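Local coordinates for protein putative acetyltransferase (Nocardia farcinica, PDB 3D9W) that probably transfers acetyl groups from acetyl-coenzyme A to arylamines, as other arylamine N-acetyltransferases do, at residues Glu40-Tyr43 against Arg44-Ala48; Thr242-Pro245 against Asp246-Asp250. One frame throughout, in Å; residues are numbered along the deposited sequence.

Interaction 1 comes first along the chain and lies on helix 35-48, its centre about 11 Å from the centre of the chain; interaction 2 is the tip of the hairpin of strands 239-243 and 249-253, its centre about 19 Å from that of the chain and at the surface. Their centres are 20 Å apart and their nearest atoms about 11 Å, so they do not touch. The two local motifs belong to different parts of the arylamine N-acetyltransferase fold, the N-terminal helical bundle and a four-stranded antiparallel sheet late in the chain. A hydrogen bond from Arg226, on strand 223-227 of that sheet, to the Thr47 carbonyl ties the helix to the same sheet that carries the hairpin.

Interaction 1. Residues Glu40-Tyr43 against Arg44-Ala48; sequences ELVY and RHTTA
Glu40 and Arg44 form an i to i+4 salt bridge along helix 35-48, part of the N-terminal helical bundle of the fold. The glutamate chain is extended, CG anti to the backbone N (chi1 -160°), while the arginine bends at chi2 and turns back to meet it. Arg44 NE points almost straight at Glu40 OE2 across 3.0 Å. The carboxylate oxygen lies in the guanidinium plane at its edge and is approached on its anti side, somewhat out of the carboxylate plane. The two planes are steeply inclined, 76° apart, and NE alone carries the hydrogen bond, so this is not a flat two-pronged pairing. Glu40 OE2 also accepts the backbone N-H of Ala28, so one oxygen joins the helix to the chain following helix 18-25. The backbone bonds of the helix continue alongside, with Arg44 N 2.9 Å from Glu40 O and His45 N 3.1 Å from Leu41 O. His45 itself turns to other partners, its NE2 to Asn85 and its ND1 to Tyr21. Thr46 and Thr47 turn their hydroxyls back to carbonyls of the preceding turn, each OG1 set between backbone N and carbonyl carbon (chi1 53° for Thr46). Val42 O receives Thr46 N at 3.0 Å and Thr46 OG1 at 2.6 Å, from opposite faces of the carbonyl plane. Tyr43 O is likewise gripped by Thr47 N at 3.1 Å and Thr47 OG1 at 2.8 Å, and the Tyr43 ring lies obliquely beside that hydroxyl, CD1 4.0 Å from Thr47 OG1.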
loop_
_atom_site.group_PDB
_atom_site.type_symbol
_atom_site.label_atom_id
_atom_site.label_comp_id
_atom_site.label_asym_id
_atom_site.label_seq_id
_atom_site.Cartn_x
_atom_site.Cartn_y
_atom_site.Cartn_z
ATOM N N GLU A 40 2.020 -13.836 7.698
ATOM C CA GLU A 40 1.282 -14.392 6.563
ATOM C C GLU A 40 0.223 -13.421 6.062
ATOM O O GLU A 40 -0.044 -13.342 4.871
ATOM C CB GLU A 40 0.604 -15.710 6.919
ATOM C CG GLU A 40 0.251 -16.521 5.682
ATOM C CD GLU A 40 -0.780 -17.590 5.966
ATOM O OE1 GLU A 40 -0.672 -18.242 7.034
ATOM O OE2 GLU A 40 -1.688 -17.780 5.120
ATOM N N LEU A 41 -0.383 -12.685 6.983
ATOM C CA LEU A 41 -1.392 -11.717 6.611
ATOM C C LEU A 41 -0.765 -10.722 5.646
ATOM O O LEU A 41 -1.301 -10.464 4.570
ATOM C CB LEU A 41 -1.910 -10.997 7.854
ATOM C CG LEU A 41 -2.713 -11.851 8.845
ATOM C CD1 LEU A 41 -3.174 -11.001 10.034
ATOM C CD2 LEU A 41 -3.923 -12.437 8.133
ATOM N N VAL A 42 0.389 -10.185 6.027
ATOM C CA VAL A 42 1.096 -9.217 5.199
ATOM C C VAL A 42 1.467 -9.761 3.824
ATOM O O VAL A 42 1.313 -9.086 2.803
ATOM C CB VAL A 42 2.373 -8.748 5.892
ATOM C CG1 VAL A 42 3.113 -7.759 5.011
ATOM C CG2 VAL A 42 2.017 -8.122 7.219
ATOM N N TYR A 43 1.958 -10.988 3.805
ATOM C CA TYR A 43 2.360 -11.631 2.569
ATOM C C TYR A 43 1.180 -11.863 1.616
ATOM O O TYR A 43 1.229 -11.483 0.443
ATOM C CB TYR A 43 3.050 -12.948 2.917
ATOM C CG TYR A 43 3.558 -13.743 1.743
ATOM C CD1 TYR A 43 2.680 -14.461 0.930
ATOM C CD2 TYR A 43 4.923 -13.817 1.472
ATOM C CE1 TYR A 43 3.146 -15.244 -0.123
ATOM C CE2 TYR A 43 5.404 -14.596 0.425
ATOM C CZ TYR A 43 4.508 -15.312 -0.368
ATOM O OH TYR A 43 4.976 -16.113 -1.385
ATOM N N ARG A 44 0.119 -12.478 2.125
ATOM C CA ARG A 44 -1.062 -12.769 1.317
ATOM C C ARG A 44 -1.659 -11.516 0.694
ATOM O O ARG A 44 -1.946 -11.487 -0.501
ATOM C CB ARG A 44 -2.133 -13.454 2.172
ATOM C CG ARG A 44 -1.723 -14.772 2.788
ATOM C CD ARG A 44 -1.296 -15.756 1.729
ATOM N NE ARG A 44 -1.103 -17.094 2.279
ATOM C CZ ARG A 44 -0.634 -18.123 1.582
ATOM N NH1 ARG A 44 -0.312 -17.961 0.305
ATOM N NH2 ARG A 44 -0.483 -19.306 2.163
ATOM N N HIS A 45 -1.849 -10.492 1.525
ATOM C CA HIS A 45 -2.428 -9.217 1.100
ATOM C C HIS A 45 -1.567 -8.500 0.072
ATOM O O HIS A 45 -2.040 -8.152 -1.004
ATOM C CB HIS A 45 -2.640 -8.306 2.320
ATOM C CG HIS A 45 -3.425 -7.058 2.031
ATOM N ND1 HIS A 45 -4.570 -6.725 2.723
ATOM C CD2 HIS A 45 -3.215 -6.051 1.152
ATOM C CE1 HIS A 45 -5.030 -5.567 2.282
ATOM N NE2 HIS A 45 -4.226 -5.138 1.329
ATOM N N THR A 46 -0.305 -8.276 0.397
ATOM C CA THR A 46 0.567 -7.577 -0.531
ATOM C C THR A 46 0.713 -8.279 -1.861
ATOM O O THR A 46 0.956 -7.629 -2.871
ATOM C CB THR A 46 1.962 -7.363 0.065
ATOM O OG1 THR A 46 2.483 -8.618 0.527
ATOM C CG2 THR A 46 1.890 -6.360 1.212
ATOM N N THR A 47 0.560 -9.601 -1.876
ATOM C CA THR A 47 0.709 -10.353 -3.129
ATOM C C THR A 47 -0.609 -10.728 -3.788
ATOM O O THR A 47 -0.624 -11.338 -4.855
ATOM C CB THR A 47 1.544 -11.645 -2.933
ATOM O OG1 THR A 47 0.855 -12.547 -2.067
ATOM C CG2 THR A 47 2.894 -11.312 -2.331
ATOM N N ALA A 48 -1.712 -10.343 -3.156
ATOM C CA ALA A 48 -3.029 -10.647 -3.683
ATOM C C ALA A 48 -3.771 -9.417 -4.205
ATOM O O ALA A 48 -4.318 -9.443 -5.312
ATOM C CB ALA A 48 -3.865 -11.337 -2.614
#

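Interaction 2. Residues Thr242-Pro245 against Asp246-Asp250; sequences TERP and DGSAD
A beta hairpin with a type I turn from Arg244 to Gly247 joins strands 239-243 and 249-253. Thr242 and Asp250 form an antiparallel hydrogen-bonded pair, with Thr242 N 3.1 Å from Asp250 O and Asp250 N 3.2 Å from Thr242 O. The next pair, Glu243 and Ala249, is non-hydrogen-bonded; there the glutamate CG lies 4.1 Å from Ala249 CB, and its carboxylate goes on to a salt bridge with Arg141. Nearer the tip, Arg244 N donates to Ser248 O at 3.1 Å, and Gly247 N closes the turn on Arg244 O at 2.9 Å. Asp246 CG sits between the backbone N and the carbonyl carbon (chi1 72°), which turns OD1 toward Ser248; it accepts Ser248 N at 2.9 Å in an Asx turn, from above the carboxylate plane, and Ser248 OG at 2.6 Å through its syn lone pair. The Arg244 chain, bent at chi3, runs back alongside the hairpin, and one guanidinium face lies over Ser248 C, offset toward the rim. Its NH1 reaches Asp250 OD2 at 3.5 Å, a long salt bridge made at the guanidinium edge with the two planes 23° apart. Gly247, at positive phi, and Ser248 lie across the hairpin from Arg244, whose backbone bonds to both, the combination of type I turn and G1 beta bulge typical of 3:5 hairpins.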
loop_
_atom_site.group_PDB
_atom_site.type_symbol
_atom_site.label_atom_id
_atom_site.label_comp_id
_atom_site.label_asym_id
_atom_site.label_seq_id
_atom_site.Cartn_x
_atom_site.Cartn_y
_atom_site.Cartn_z
ATOM N N THR A 242 8.440 -4.026 -15.080
ATOM C CA THR A 242 8.423 -5.267 -14.334
ATOM C C THR A 242 9.808 -5.297 -13.688
ATOM O O THR A 242 10.817 -5.198 -14.375
ATOM C CB THR A 242 8.230 -6.487 -15.242
ATOM O OG1 THR A 242 6.970 -6.390 -15.916
ATOM C CG2 THR A 242 8.250 -7.752 -14.414
ATOM N N GLU A 243 9.845 -5.407 -12.366
ATOM C CA GLU A 243 11.091 -5.410 -11.616
ATOM C C GLU A 243 11.241 -6.713 -10.847
ATOM O O GLU A 243 10.246 -7.337 -10.492
ATOM C CB GLU A 243 11.071 -4.249 -10.629
ATOM C CG GLU A 243 12.416 -3.830 -10.116
ATOM C CD GLU A 243 12.303 -2.799 -9.010
ATOM O OE1 GLU A 243 11.338 -1.992 -9.047
ATOM O OE2 GLU A 243 13.182 -2.796 -8.114
ATOM N N ARG A 244 12.484 -7.113 -10.585
ATOM C CA ARG A 244 12.769 -8.341 -9.837
ATOM C C ARG A 244 13.646 -8.041 -8.625
ATOM O O ARG A 244 14.315 -7.012 -8.581
ATOM C CB ARG A 244 13.416 -9.368 -10.762
ATOM C CG ARG A 244 12.472 -9.772 -11.886
ATOM C CD ARG A 244 13.055 -10.823 -12.809
ATOM N NE ARG A 244 14.019 -10.277 -13.765
ATOM C CZ ARG A 244 13.725 -9.381 -14.712
ATOM N NH1 ARG A 244 12.483 -8.916 -14.836
ATOM N NH2 ARG A 244 14.674 -8.960 -15.547
ATOM N N PRO A 245 13.655 -8.935 -7.623
ATOM C CA PRO A 245 14.449 -8.747 -6.398
ATOM C C PRO A 245 15.954 -8.475 -6.551
ATOM O O PRO A 245 16.570 -7.920 -5.653
ATOM C CB PRO A 245 14.168 -10.026 -5.606
ATOM C CG PRO A 245 12.812 -10.447 -6.093
ATOM C CD PRO A 245 12.942 -10.223 -7.577
ATOM N N ASP A 246 16.546 -8.861 -7.675
ATOM C CA ASP A 246 17.973 -8.624 -7.891
ATOM C C ASP A 246 18.183 -7.236 -8.503
ATOM O O ASP A 246 19.270 -6.896 -8.970
ATOM C CB ASP A 246 18.554 -9.692 -8.822
ATOM C CG ASP A 246 18.105 -9.518 -10.257
ATOM O OD1 ASP A 246 17.074 -8.849 -10.482
ATOM O OD2 ASP A 246 18.776 -10.053 -11.164
ATOM N N GLY A 247 17.120 -6.446 -8.517
ATOM C CA GLY A 247 17.219 -5.109 -9.059
ATOM C C GLY A 247 16.984 -4.998 -10.552
ATOM O O GLY A 247 16.519 -3.961 -11.016
ATOM N N SER A 248 17.294 -6.049 -11.306
ATOM C CA SER A 248 17.108 -6.004 -12.754
ATOM C C SER A 248 15.656 -5.718 -13.120
ATOM O O SER A 248 14.761 -5.795 -12.269
ATOM C CB SER A 248 17.572 -7.314 -13.407
ATOM O OG SER A 248 16.773 -8.415 -13.010
ATOM N N ALA A 249 15.426 -5.380 -14.385
ATOM C CA ALA A 249 14.083 -5.065 -14.841
ATOM C C ALA A 249 14.012 -4.783 -16.336
ATOM O O ALA A 249 15.030 -4.629 -17.007
ATOM C CB ALA A 249 13.551 -3.870 -14.069
ATOM N N ASP A 250 12.790 -4.736 -16.852
ATOM C CA ASP A 250 12.554 -4.445 -18.258
ATOM C C ASP A 250 11.293 -3.606 -18.355
ATOM O O ASP A 250 10.468 -3.602 -17.447
ATOM C CB ASP A 250 12.409 -5.732 -19.064
ATOM C CG ASP A 250 11.254 -6.570 -18.608
ATOM O OD1 ASP A 250 10.101 -6.180 -18.895
ATOM O OD2 ASP A 250 11.501 -7.612 -17.954
#